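Local atomic coordinates of acyl-coenzyme A oxidase (Caenorhabditis elegans, PDB entry 5K3J), a protein that catalyses the FAD-dependent first, desaturating step of peroxisomal beta-oxidation on ascaroside-CoA pheromone precursors, passing the electrons to oxygen to give hydrogen peroxide. Residues A116-T121 against Y197-A202; E132-R137 against R260-M265; K291-M296 against T430-N435. One frame throughout, in Å; residues are numbered along the deposited sequence.

In the fold
The contacts step inward in the order contact 2, contact 1, contact 3, centred about 29, 19 and 7 Å from the centre of the chain. Contacts 1 and 2 lie on the same side of the chain, their centres about 11 Å apart, and interlock through Leu199 CD2 and Leu264 CD1, 3.6 Å from each other. Contact 3 lies about 16 Å from contact 1, centre to centre, and the two meet where Leu117 CD2 packs on Ile292 CG1 at 3.8 Å. Both of these line the pocket of the bound ascaroside-CoA. Contact 2 does not touch contact 3: their nearest atoms are about 11 Å apart, and the side chain of Leu264 stays about 14 Å from the ligand.

Contact 1: residues A116-T121 against Y197-A202. With 6QA (~{S}-[2-[3-[[(2~{R})-4-[[[(2~{R},3~{S},4~{R},5~{R})-5-(6-aminopurin-9-yl)-4-oxidanyl-3-phosphonooxy-oxolan-2-yl]methoxy-oxidanyl-phosphoryl]oxy-oxidanyl-phosphoryl]oxy-3,3-dimethyl-2-oxidanyl-butanoyl]amino]propanoylamino]ethyl] 5-[(2~{R},3~{R},5~{R},6~{S})-6-methyl-3,5-bis(oxidanyl)oxan-2-yl]oxypentanethioate), chain E.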
# COMPACT_ATOMS: atom_id res chain seq x y z
N ALA A 116 2.17 24.67 -5.40
CA ALA A 116 1.01 24.00 -4.84
C ALA A 116 0.28 24.85 -3.80
O ALA A 116 -0.95 24.86 -3.76
CB ALA A 116 1.41 22.66 -4.23
N LEU A 117 1.02 25.55 -2.95
CA LEU A 117 0.41 26.28 -1.84
C LEU A 117 1.01 27.66 -1.59
O LEU A 117 0.29 28.59 -1.23
CB LEU A 117 0.51 25.45 -0.56
CG LEU A 117 -0.48 24.28 -0.48
CD1 LEU A 117 0.05 23.19 0.42
CD2 LEU A 117 -1.84 24.77 0.01
N PHE A 118 2.32 27.80 -1.77
CA PHE A 118 2.98 29.08 -1.53
C PHE A 118 2.37 30.18 -2.40
O PHE A 118 1.94 31.21 -1.88
CB PHE A 118 4.48 28.99 -1.79
CG PHE A 118 5.22 30.25 -1.47
CD1 PHE A 118 5.38 30.68 -0.16
CD2 PHE A 118 5.76 31.02 -2.48
CE1 PHE A 118 6.06 31.84 0.13
CE2 PHE A 118 6.44 32.18 -2.20
CZ PHE A 118 6.59 32.59 -0.89
N ILE A 119 2.33 29.96 -3.71
CA ILE A 119 1.73 30.91 -4.64
C ILE A 119 0.20 31.02 -4.44
O ILE A 119 -0.32 32.14 -4.42
CB ILE A 119 2.05 30.53 -6.11
CG1 ILE A 119 3.51 30.85 -6.44
CG2 ILE A 119 1.13 31.26 -7.07
CD1 ILE A 119 3.84 30.67 -7.91
N PRO A 120 -0.52 29.88 -4.31
CA PRO A 120 -1.96 30.03 -4.11
C PRO A 120 -2.36 30.70 -2.79
O PRO A 120 -3.47 31.24 -2.72
CB PRO A 120 -2.46 28.58 -4.14
CG PRO A 120 -1.47 27.87 -4.96
CD PRO A 120 -0.16 28.49 -4.61
N THR A 121 -1.50 30.67 -1.78
CA THR A 121 -1.81 31.32 -0.51
C THR A 121 -1.59 32.82 -0.61
O THR A 121 -2.36 33.61 -0.05
CB THR A 121 -0.96 30.75 0.66
OG1 THR A 121 -1.44 29.44 1.00
CG2 THR A 121 -1.05 31.64 1.89
N TYR A 197 12.30 31.45 1.15
CA TYR A 197 11.15 32.09 1.77
C TYR A 197 10.14 31.04 2.21
O TYR A 197 9.99 30.00 1.57
CB TYR A 197 10.49 33.08 0.81
CG TYR A 197 11.22 34.40 0.69
CD1 TYR A 197 12.37 34.50 -0.09
CD2 TYR A 197 10.77 35.53 1.34
CE1 TYR A 197 13.04 35.70 -0.21
CE2 TYR A 197 11.44 36.74 1.23
CZ TYR A 197 12.57 36.81 0.45
OH TYR A 197 13.25 38.00 0.32
N ALA A 198 9.45 31.31 3.31
CA ALA A 198 8.42 30.41 3.81
C ALA A 198 7.22 31.17 4.36
O ALA A 198 7.37 32.19 5.03
CB ALA A 198 9.00 29.51 4.89
N LEU A 199 6.03 30.68 4.06
CA LEU A 199 4.82 31.22 4.68
C LEU A 199 4.56 30.44 5.96
O LEU A 199 4.03 29.33 5.92
CB LEU A 199 3.63 31.14 3.72
CG LEU A 199 3.56 32.28 2.70
CD1 LEU A 199 2.61 31.96 1.56
CD2 LEU A 199 3.14 33.55 3.40
N VAL A 200 4.95 31.02 7.08
CA VAL A 200 4.90 30.34 8.37
C VAL A 200 3.62 30.62 9.15
O VAL A 200 3.31 31.77 9.46
CB VAL A 200 6.10 30.74 9.25
CG1 VAL A 200 5.99 30.10 10.63
CG2 VAL A 200 7.39 30.33 8.57
N VAL A 201 2.90 29.55 9.46
CA VAL A 201 1.66 29.65 10.21
C VAL A 201 1.94 29.68 11.71
O VAL A 201 2.56 28.76 12.25
CB VAL A 201 0.71 28.47 9.91
CG1 VAL A 201 -0.57 28.60 10.71
CG2 VAL A 201 0.41 28.40 8.41
N ALA A 202 1.50 30.74 12.37
CA ALA A 202 1.78 30.90 13.80
C ALA A 202 0.59 31.47 14.55
O ALA A 202 -0.25 32.16 13.98
CB ALA A 202 2.99 31.79 14.00
P26 6QA E . -9.69 24.01 13.66
P29 6QA E . -12.23 24.90 15.03
P50 6QA E . -18.65 22.66 13.28
O01 6QA E . -0.60 16.15 -4.35
C02 6QA E . -0.55 17.52 -3.90
C03 6QA E . 0.53 17.48 -2.81
O04 6QA E . 0.54 18.61 -2.06
C05 6QA E . -0.45 18.69 -1.08
C06 6QA E . 0.27 18.84 0.29
C07 6QA E . -0.65 19.69 1.20
C08 6QA E . 0.21 20.36 2.28
C09 6QA E . -0.25 19.98 3.62
S10 6QA E . -0.54 21.44 4.75
C11 6QA E . -2.17 21.44 5.54
C12 6QA E . -2.92 20.14 5.52
N13 6QA E . -3.35 19.87 6.84
C14 6QA E . -4.76 19.81 7.18
C15 6QA E . -5.20 19.49 8.65
C16 6QA E . -6.09 20.68 9.14
N17 6QA E . -7.31 20.20 9.82
C18 6QA E . -7.97 21.11 10.77
C19 6QA E . -9.24 20.65 11.48
O20 6QA E . -9.46 19.28 11.19
C21 6QA E . -10.48 21.47 11.04
C22 6QA E . -11.63 20.94 12.01
C23 6QA E . -10.75 21.22 9.52
C24 6QA E . -10.37 22.98 11.23
O25 6QA E . -10.77 23.39 12.56
O27 6QA E . -8.61 22.99 14.07
O28 6QA E . -10.63 24.45 15.02
O30 6QA E . -12.28 26.40 15.33
O31 6QA E . -12.93 24.50 13.55
C32 6QA E . -14.04 23.69 13.46
C33 6QA E . -15.28 24.64 13.14
O34 6QA E . -14.96 25.52 12.27
C35 6QA E . -15.80 25.26 10.90
N36 6QA E . -14.85 25.15 9.78
C37 6QA E . -13.71 24.46 9.78
N38 6QA E . -13.07 24.58 8.62
C39 6QA E . -13.82 25.38 7.82
C40 6QA E . -14.95 25.76 8.55
N41 6QA E . -15.88 26.57 7.97
C42 6QA E . -15.70 27.00 6.72
N43 6QA E . -14.62 26.66 5.99
C44 6QA E . -13.68 25.87 6.49
N45 6QA E . -12.50 25.51 5.68
C46 6QA E . -16.51 24.18 11.06
O47 6QA E . -17.95 24.45 10.74
C48 6QA E . -16.39 23.77 12.52
O49 6QA E . -17.58 23.96 13.21
O51 6QA E . -18.79 22.22 14.71
O52 6QA E . -18.12 21.50 12.42
O53 6QA E . -19.98 23.07 12.72
O54 6QA E . -12.95 24.14 16.12
O55 6QA E . -9.02 25.25 13.10
O56 6QA E . -7.50 22.19 10.98
O57 6QA E . -5.60 19.99 6.37
O58 6QA E . -0.37 18.79 3.88
O59 6QA E . 1.86 17.34 -3.39
C60 6QA E . 2.16 18.38 -4.33
C61 6QA E . 3.59 18.09 -4.73
C62 6QA E . 1.14 18.37 -5.50
C63 6QA E . -0.25 18.44 -5.02
O64 6QA E . 1.38 19.55 -6.36
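Thr121, whose CG2 lies 3.7 Å from Leu199 CD1, is tied back to its own helix at the carbonyl oxygen of Leu117. That oxygen accepts twice, from Thr121 N at 2.8 Å and from Thr121 OG1 at 2.9 Å. The two donors come from opposite faces of the carbonyl plane, the hydroxyl tilted 34° out of it. With OG1 spent on this bond, the methyl branch is the one turned to the strand. The double grip comes just after Pro120, whose ring nitrogen has no hydrogen to give to the preceding turn and marks a kink.

Phe118 supplies most of the helix's share of the contact. Its CG stands anti to the backbone N (chi1 -176°), which brings the ring across the Leu199 side chain at about a right angle. Phe118 CD1 is 3.5 Å from Leu199 CD1, and Phe118 CE1 is 3.6 Å from Leu199 CG. Leu199 CD1 therefore meets both Phe118 and Thr121, while the far end of the ring, at CZ, approaches Tyr197 CB. On another side of the helix Leu117 CD1 touches C08 of the ascaroside-CoA, the carbon next to the thioester.

In the acyl-CoA oxidase fold this joins the N-terminal helical domain to the beta domain: helix 112-125 runs at 78° to strand 197-205 in these segments, axes 9.3 Å apart. Phe118 also packs on Met217 of strand 210-219 and Ala138 of helix 128-139, while Thr121 and Leu117 rest on Tyr147 of strand 147-148.

Contact 2: residues E132-R137 against R260-M265; sequences EKWLER and RTNLLM
Trp134 presents the rim of its six-membered ring to Thr261 and Asn262, and these three residues carry most of the surface buried here. The atom at the front is Trp134 CH2, which lies 3.8 Å from Thr261 O and 3.9 Å from Asn262 OD1. The amide oxygen also approaches Trp134 CZ2, at 4.0 Å, and is in the plane of the ring. Two oxygens thus face ring C-H groups at the edge, an arrangement that is probably mildly favourable because the hydrogens on an aromatic rim carry a small positive charge. Ring and amide planes stand 89° apart, so the amide meets the indole crosswise instead of stacking on it. For Trp134, CG sits beside the backbone N and anti to the carbonyl carbon (chi1 -62°), and the indole extends from the helix to the turn.

Helix 128-139 belongs to the N-terminal helical domain, and residues 260-265 follow strand 256-259 of the beta domain, beginning as a short 3-10 turn closed by a weak bond from Leu263 N to Arg260 O. The contact is therefore a second seam between these domains of the acyl-CoA oxidase fold. Gln130, one turn earlier on the same helix, fastens the turn with its side-chain amide, hydrogen-bonding to Thr261 O, Leu263 O and Met265 N. Asn262 ND2, for its part, donates to Met217 O on strand 210-219.

Over one face of the indole lies Lys133 CD, offset toward the rim and 3.8 Å above the plane. The chain continues from there to NZ, which comes only within 4.2 Å of Thr261 O. Leu264 adds a loose apolar touch, its CD2 4.4 Å from Trp134 CZ3.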
# COMPACT_ATOMS: atom_id res chain seq x y z
N GLU A 132 2.30 42.57 -4.80
CA GLU A 132 3.21 43.35 -5.63
C GLU A 132 4.66 43.10 -5.21
O GLU A 132 5.58 43.16 -6.03
CB GLU A 132 2.88 44.83 -5.54
CG GLU A 132 3.62 45.71 -6.53
CD GLU A 132 3.35 47.18 -6.31
OE1 GLU A 132 3.38 47.62 -5.14
OE2 GLU A 132 3.11 47.90 -7.30
N LYS A 133 4.84 42.82 -3.93
CA LYS A 133 6.17 42.66 -3.36
C LYS A 133 6.71 41.24 -3.53
O LYS A 133 7.92 41.04 -3.59
CB LYS A 133 6.15 43.03 -1.88
CG LYS A 133 7.50 43.42 -1.31
CD LYS A 133 7.43 43.56 0.21
CE LYS A 133 6.32 44.51 0.62
NZ LYS A 133 6.07 44.46 2.09
N TRP A 134 5.82 40.25 -3.61
CA TRP A 134 6.28 38.86 -3.67
C TRP A 134 5.65 38.00 -4.76
O TRP A 134 6.34 37.21 -5.40
CB TRP A 134 6.06 38.17 -2.32
CG TRP A 134 6.80 38.77 -1.17
CD1 TRP A 134 8.15 38.95 -1.07
CD2 TRP A 134 6.24 39.23 0.06
NE1 TRP A 134 8.46 39.52 0.14
CE2 TRP A 134 7.31 39.70 0.86
CE3 TRP A 134 4.94 39.31 0.57
CZ2 TRP A 134 7.11 40.24 2.12
CZ3 TRP A 134 4.75 39.84 1.83
CH2 TRP A 134 5.83 40.30 2.59
N LEU A 135 4.34 38.13 -4.96
CA LEU A 135 3.60 37.19 -5.81
C LEU A 135 4.14 37.10 -7.24
O LEU A 135 4.15 36.02 -7.83
CB LEU A 135 2.11 37.54 -5.83
CG LEU A 135 1.22 36.60 -6.66
CD1 LEU A 135 1.45 35.14 -6.29
CD2 LEU A 135 -0.24 36.98 -6.47
N GLU A 136 4.59 38.22 -7.79
CA GLU A 136 5.17 38.16 -9.13
C GLU A 136 6.60 37.66 -9.05
O GLU A 136 7.10 37.05 -9.99
CB GLU A 136 5.10 39.51 -9.83
CG GLU A 136 5.31 39.43 -11.35
CD GLU A 136 4.46 38.34 -12.02
OE1 GLU A 136 3.31 38.11 -11.58
OE2 GLU A 136 4.95 37.72 -12.98
N ARG A 137 7.27 37.91 -7.93
CA ARG A 137 8.61 37.37 -7.73
C ARG A 137 8.56 35.84 -7.66
O ARG A 137 9.45 35.16 -8.16
CB ARG A 137 9.24 37.92 -6.45
CG ARG A 137 9.65 39.38 -6.54
CD ARG A 137 10.71 39.69 -5.48
NE ARG A 137 11.98 39.05 -5.78
CZ ARG A 137 12.96 38.86 -4.89
NH1 ARG A 137 12.80 39.26 -3.63
NH2 ARG A 137 14.09 38.27 -5.26
N ARG A 260 5.67 44.20 10.62
CA ARG A 260 4.22 44.05 10.75
C ARG A 260 3.56 43.68 9.43
O ARG A 260 2.55 42.97 9.40
CB ARG A 260 3.62 45.35 11.29
CG ARG A 260 2.10 45.37 11.36
CD ARG A 260 1.58 46.76 11.69
NE ARG A 260 1.85 47.70 10.61
CZ ARG A 260 1.00 47.97 9.62
NH1 ARG A 260 -0.18 47.37 9.57
NH2 ARG A 260 1.33 48.85 8.68
N THR A 261 4.15 44.15 8.33
CA THR A 261 3.62 43.93 6.99
C THR A 261 4.15 42.65 6.34
O THR A 261 3.99 42.45 5.14
CB THR A 261 3.95 45.12 6.08
OG1 THR A 261 5.36 45.39 6.13
CG2 THR A 261 3.20 46.35 6.55
N ASN A 262 4.78 41.79 7.14
CA ASN A 262 5.12 40.45 6.69
C ASN A 262 4.01 39.50 7.11
O ASN A 262 3.99 38.33 6.75
CB ASN A 262 6.47 40.00 7.23
CG ASN A 262 7.63 40.53 6.39
OD1 ASN A 262 7.56 41.63 5.85
ND2 ASN A 262 8.68 39.73 6.26
N LEU A 263 3.08 40.05 7.89
CA LEU A 263 1.81 39.39 8.16
C LEU A 263 0.91 39.53 6.94
O LEU A 263 0.60 40.64 6.51
CB LEU A 263 1.12 39.99 9.39
CG LEU A 263 -0.34 39.58 9.61
CD1 LEU A 263 -0.47 38.10 9.89
CD2 LEU A 263 -0.97 40.39 10.73
N LEU A 264 0.50 38.40 6.39
CA LEU A 264 -0.39 38.41 5.24
C LEU A 264 -1.72 39.05 5.61
O LEU A 264 -2.54 38.46 6.31
CB LEU A 264 -0.63 37.00 4.70
CG LEU A 264 0.54 36.33 3.99
CD1 LEU A 264 0.02 35.28 3.01
CD2 LEU A 264 1.46 37.35 3.31
N MET A 265 -1.92 40.27 5.12
CA MET A 265 -3.18 40.96 5.30
C MET A 265 -3.91 41.04 3.97
O MET A 265 -3.30 40.90 2.91
CB MET A 265 -2.94 42.35 5.89
CG MET A 265 -2.33 42.29 7.29
SD MET A 265 -1.93 43.90 8.01
CE MET A 265 -0.15 43.97 7.76

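Contact 3: residues K291-M296 against T430-N435. Unlike the reference sequence in segment 430-435: Ala432 (reference Glu). With 6QA (~{S}-[2-[3-[[(2~{R})-4-[[[(2~{R},3~{S},4~{R},5~{R})-5-(6-aminopurin-9-yl)-4-oxidanyl-3-phosphonooxy-oxolan-2-yl]methoxy-oxidanyl-phosphoryl]oxy-oxidanyl-phosphoryl]oxy-3,3-dimethyl-2-oxidanyl-butanoyl]amino]propanoylamino]ethyl] 5-[(2~{R},3~{R},5~{R},6~{S})-6-methyl-3,5-bis(oxidanyl)oxan-2-yl]oxypentanethioate), chain E.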
# COMPACT_ATOMS: atom_id res chain seq x y z
N LYS A 291 -8.11 24.41 -1.83
CA LYS A 291 -7.72 24.34 -3.24
C LYS A 291 -7.13 22.97 -3.54
O LYS A 291 -7.46 22.36 -4.56
CB LYS A 291 -6.70 25.43 -3.60
CG LYS A 291 -6.39 25.45 -5.08
CD LYS A 291 -5.17 26.29 -5.40
CE LYS A 291 -4.22 25.53 -6.31
NZ LYS A 291 -4.91 25.00 -7.53
N ILE A 292 -6.27 22.48 -2.65
CA ILE A 292 -5.67 21.17 -2.80
C ILE A 292 -6.73 20.07 -2.77
O ILE A 292 -6.80 19.25 -3.68
CB ILE A 292 -4.63 20.89 -1.68
CG1 ILE A 292 -3.48 21.89 -1.76
CG2 ILE A 292 -4.12 19.46 -1.78
CD1 ILE A 292 -2.75 21.89 -3.08
N ARG A 293 -7.55 20.08 -1.73
CA ARG A 293 -8.60 19.07 -1.54
C ARG A 293 -9.57 19.01 -2.71
O ARG A 293 -9.97 17.93 -3.15
CB ARG A 293 -9.38 19.34 -0.25
CG ARG A 293 -8.60 19.12 1.03
CD ARG A 293 -9.39 19.64 2.23
NE ARG A 293 -8.65 19.48 3.48
CZ ARG A 293 -8.78 20.28 4.53
NH1 ARG A 293 -9.61 21.32 4.48
NH2 ARG A 293 -8.08 20.06 5.62
N SER A 294 -9.95 20.18 -3.22
CA SER A 294 -10.81 20.25 -4.39
C SER A 294 -10.12 19.65 -5.60
O SER A 294 -10.76 19.05 -6.46
CB SER A 294 -11.21 21.71 -4.67
OG SER A 294 -10.06 22.52 -4.87
N GLN A 295 -8.80 19.79 -5.65
CA GLN A 295 -8.03 19.43 -6.83
C GLN A 295 -7.66 17.94 -6.91
O GLN A 295 -7.48 17.40 -8.00
CB GLN A 295 -6.77 20.30 -6.88
CG GLN A 295 -5.79 19.98 -8.00
CD GLN A 295 -4.59 19.18 -7.50
OE1 GLN A 295 -4.59 18.68 -6.38
NE2 GLN A 295 -3.56 19.08 -8.33
N MET A 296 -7.56 17.27 -5.77
CA MET A 296 -7.01 15.91 -5.77
C MET A 296 -7.99 14.82 -6.19
O MET A 296 -7.61 13.66 -6.31
CB MET A 296 -6.41 15.57 -4.41
CG MET A 296 -7.14 16.13 -3.21
SD MET A 296 -6.18 15.89 -1.70
CE MET A 296 -5.99 14.11 -1.74
N THR A 430 -3.09 11.32 3.86
CA THR A 430 -2.52 11.92 5.06
C THR A 430 -2.38 13.43 4.93
O THR A 430 -2.94 14.18 5.73
CB THR A 430 -1.15 11.31 5.40
OG1 THR A 430 -1.31 9.93 5.76
CG2 THR A 430 -0.51 12.06 6.56
N TYR A 431 -1.64 13.88 3.92
CA TYR A 431 -1.46 15.32 3.72
C TYR A 431 -2.80 15.95 3.36
O TYR A 431 -3.74 15.24 3.00
CB TYR A 431 -0.39 15.62 2.65
CG TYR A 431 -0.70 15.18 1.22
CD1 TYR A 431 -1.80 15.67 0.53
CD2 TYR A 431 0.16 14.31 0.55
CE1 TYR A 431 -2.06 15.27 -0.77
CE2 TYR A 431 -0.10 13.91 -0.75
CZ TYR A 431 -1.21 14.40 -1.41
OH TYR A 431 -1.47 14.01 -2.70
N ALA A 432 -2.86 17.28 3.44
CA ALA A 432 -4.09 18.02 3.16
C ALA A 432 -5.26 17.50 3.99
O ALA A 432 -6.41 17.54 3.56
CB ALA A 432 -4.42 17.96 1.67
N GLY A 433 -4.96 17.03 5.20
CA GLY A 433 -5.97 16.55 6.12
C GLY A 433 -5.96 15.04 6.27
O GLY A 433 -6.15 14.31 5.30
N GLU A 434 -5.73 14.57 7.50
CA GLU A 434 -5.80 13.14 7.80
C GLU A 434 -7.20 12.62 7.44
O GLU A 434 -8.20 13.23 7.82
CB GLU A 434 -5.49 12.90 9.28
CG GLU A 434 -4.87 11.54 9.59
CD GLU A 434 -5.82 10.38 9.33
OE1 GLU A 434 -6.95 10.41 9.87
OE2 GLU A 434 -5.45 9.46 8.58
N ASN A 435 -7.25 11.51 6.72
CA ASN A 435 -8.49 10.99 6.13
C ASN A 435 -9.64 10.79 7.11
O ASN A 435 -10.77 11.17 6.82
CB ASN A 435 -8.21 9.67 5.40
CG ASN A 435 -7.91 9.87 3.93
OD1 ASN A 435 -8.01 8.94 3.13
ND2 ASN A 435 -7.52 11.09 3.56
P26 6QA E . -9.69 24.01 13.66
P29 6QA E . -12.23 24.90 15.03
P50 6QA E . -18.65 22.66 13.28
O01 6QA E . -0.60 16.15 -4.35
C02 6QA E . -0.55 17.52 -3.90
C03 6QA E . 0.53 17.48 -2.81
O04 6QA E . 0.54 18.61 -2.06
C05 6QA E . -0.45 18.69 -1.08
C06 6QA E . 0.27 18.84 0.29
C07 6QA E . -0.65 19.69 1.20
C08 6QA E . 0.21 20.36 2.28
C09 6QA E . -0.25 19.98 3.62
S10 6QA E . -0.54 21.44 4.75
C11 6QA E . -2.17 21.44 5.54
C12 6QA E . -2.92 20.14 5.52
N13 6QA E . -3.35 19.87 6.84
C14 6QA E . -4.76 19.81 7.18
C15 6QA E . -5.20 19.49 8.65
C16 6QA E . -6.09 20.68 9.14
N17 6QA E . -7.31 20.20 9.82
C18 6QA E . -7.97 21.11 10.77
C19 6QA E . -9.24 20.65 11.48
O20 6QA E . -9.46 19.28 11.19
C21 6QA E . -10.48 21.47 11.04
C22 6QA E . -11.63 20.94 12.01
C23 6QA E . -10.75 21.22 9.52
C24 6QA E . -10.37 22.98 11.23
O25 6QA E . -10.77 23.39 12.56
O27 6QA E . -8.61 22.99 14.07
O28 6QA E . -10.63 24.45 15.02
O30 6QA E . -12.28 26.40 15.33
O31 6QA E . -12.93 24.50 13.55
C32 6QA E . -14.04 23.69 13.46
C33 6QA E . -15.28 24.64 13.14
O34 6QA E . -14.96 25.52 12.27
C35 6QA E . -15.80 25.26 10.90
N36 6QA E . -14.85 25.15 9.78
C37 6QA E . -13.71 24.46 9.78
N38 6QA E . -13.07 24.58 8.62
C39 6QA E . -13.82 25.38 7.82
C40 6QA E . -14.95 25.76 8.55
N41 6QA E . -15.88 26.57 7.97
C42 6QA E . -15.70 27.00 6.72
N43 6QA E . -14.62 26.66 5.99
C44 6QA E . -13.68 25.87 6.49
N45 6QA E . -12.50 25.51 5.68
C46 6QA E . -16.51 24.18 11.06
O47 6QA E . -17.95 24.45 10.74
C48 6QA E . -16.39 23.77 12.52
O49 6QA E . -17.58 23.96 13.21
O51 6QA E . -18.79 22.22 14.71
O52 6QA E . -18.12 21.50 12.42
O53 6QA E . -19.98 23.07 12.72
O54 6QA E . -12.95 24.14 16.12
O55 6QA E . -9.02 25.25 13.10
O56 6QA E . -7.50 22.19 10.98
O57 6QA E . -5.60 19.99 6.37
O58 6QA E . -0.37 18.79 3.88
O59 6QA E . 1.86 17.34 -3.39
C60 6QA E . 2.16 18.38 -4.33
C61 6QA E . 3.59 18.09 -4.73
C62 6QA E . 1.14 18.37 -5.50
C63 6QA E . -0.25 18.44 -5.02
O64 6QA E . 1.38 19.55 -6.36
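Arg293 projects out from the helix to Ala432, and from CG onward most of its side-chain atoms meet the loop or the substrate. From CB the chain leaves with CG beside the backbone N (chi1 -69°) and then runs extended to NE. Arg293 CG passes 3.7 Å from Ala432 O, and Arg293 CD follows at 3.9 Å from that same oxygen. Arg293 NE then donates to Ala432 O at 3.0 Å; the bond is nearly straight (166°) and lies in the guanidinium plane, although the donor sits above the plane of the carbonyl. At the tip, Arg293 NH2 is 2.6 Å from O57, the pantetheine amide oxygen of the ascaroside-CoA, which it meets obliquely. Through NE and NH2 the arginine thus spans loop and ligand together. Gly433 CA lies at the guanidinium edge.

Ala432, where the reference sequence has glutamate, donates a hydrogen bond from its backbone N-H to the thioester oxygen O58 of the ligand, with N and O58 2.9 Å apart and the bond almost in line (170°). Its CB rests on Ile292 CG2 at 3.8 Å. Tyr431 lays one face of its ring over C03 and C05 of the ligand, and Met296 CE approaches Tyr431 CE1 obliquely, at 4.2 Å.

Beyond these, Glu434 starts helix 435-450 as its N-cap, hydrogen-bonds to the FAD and forms a salt bridge with Arg341 of the second subunit. A main-chain N-H holding the thioester oxygen, at the position predicted to carry the proton-accepting carboxylate, is the hallmark of the acyl-CoA dehydrogenase and oxidase active site, where the acyl chain is fixed beside the flavin.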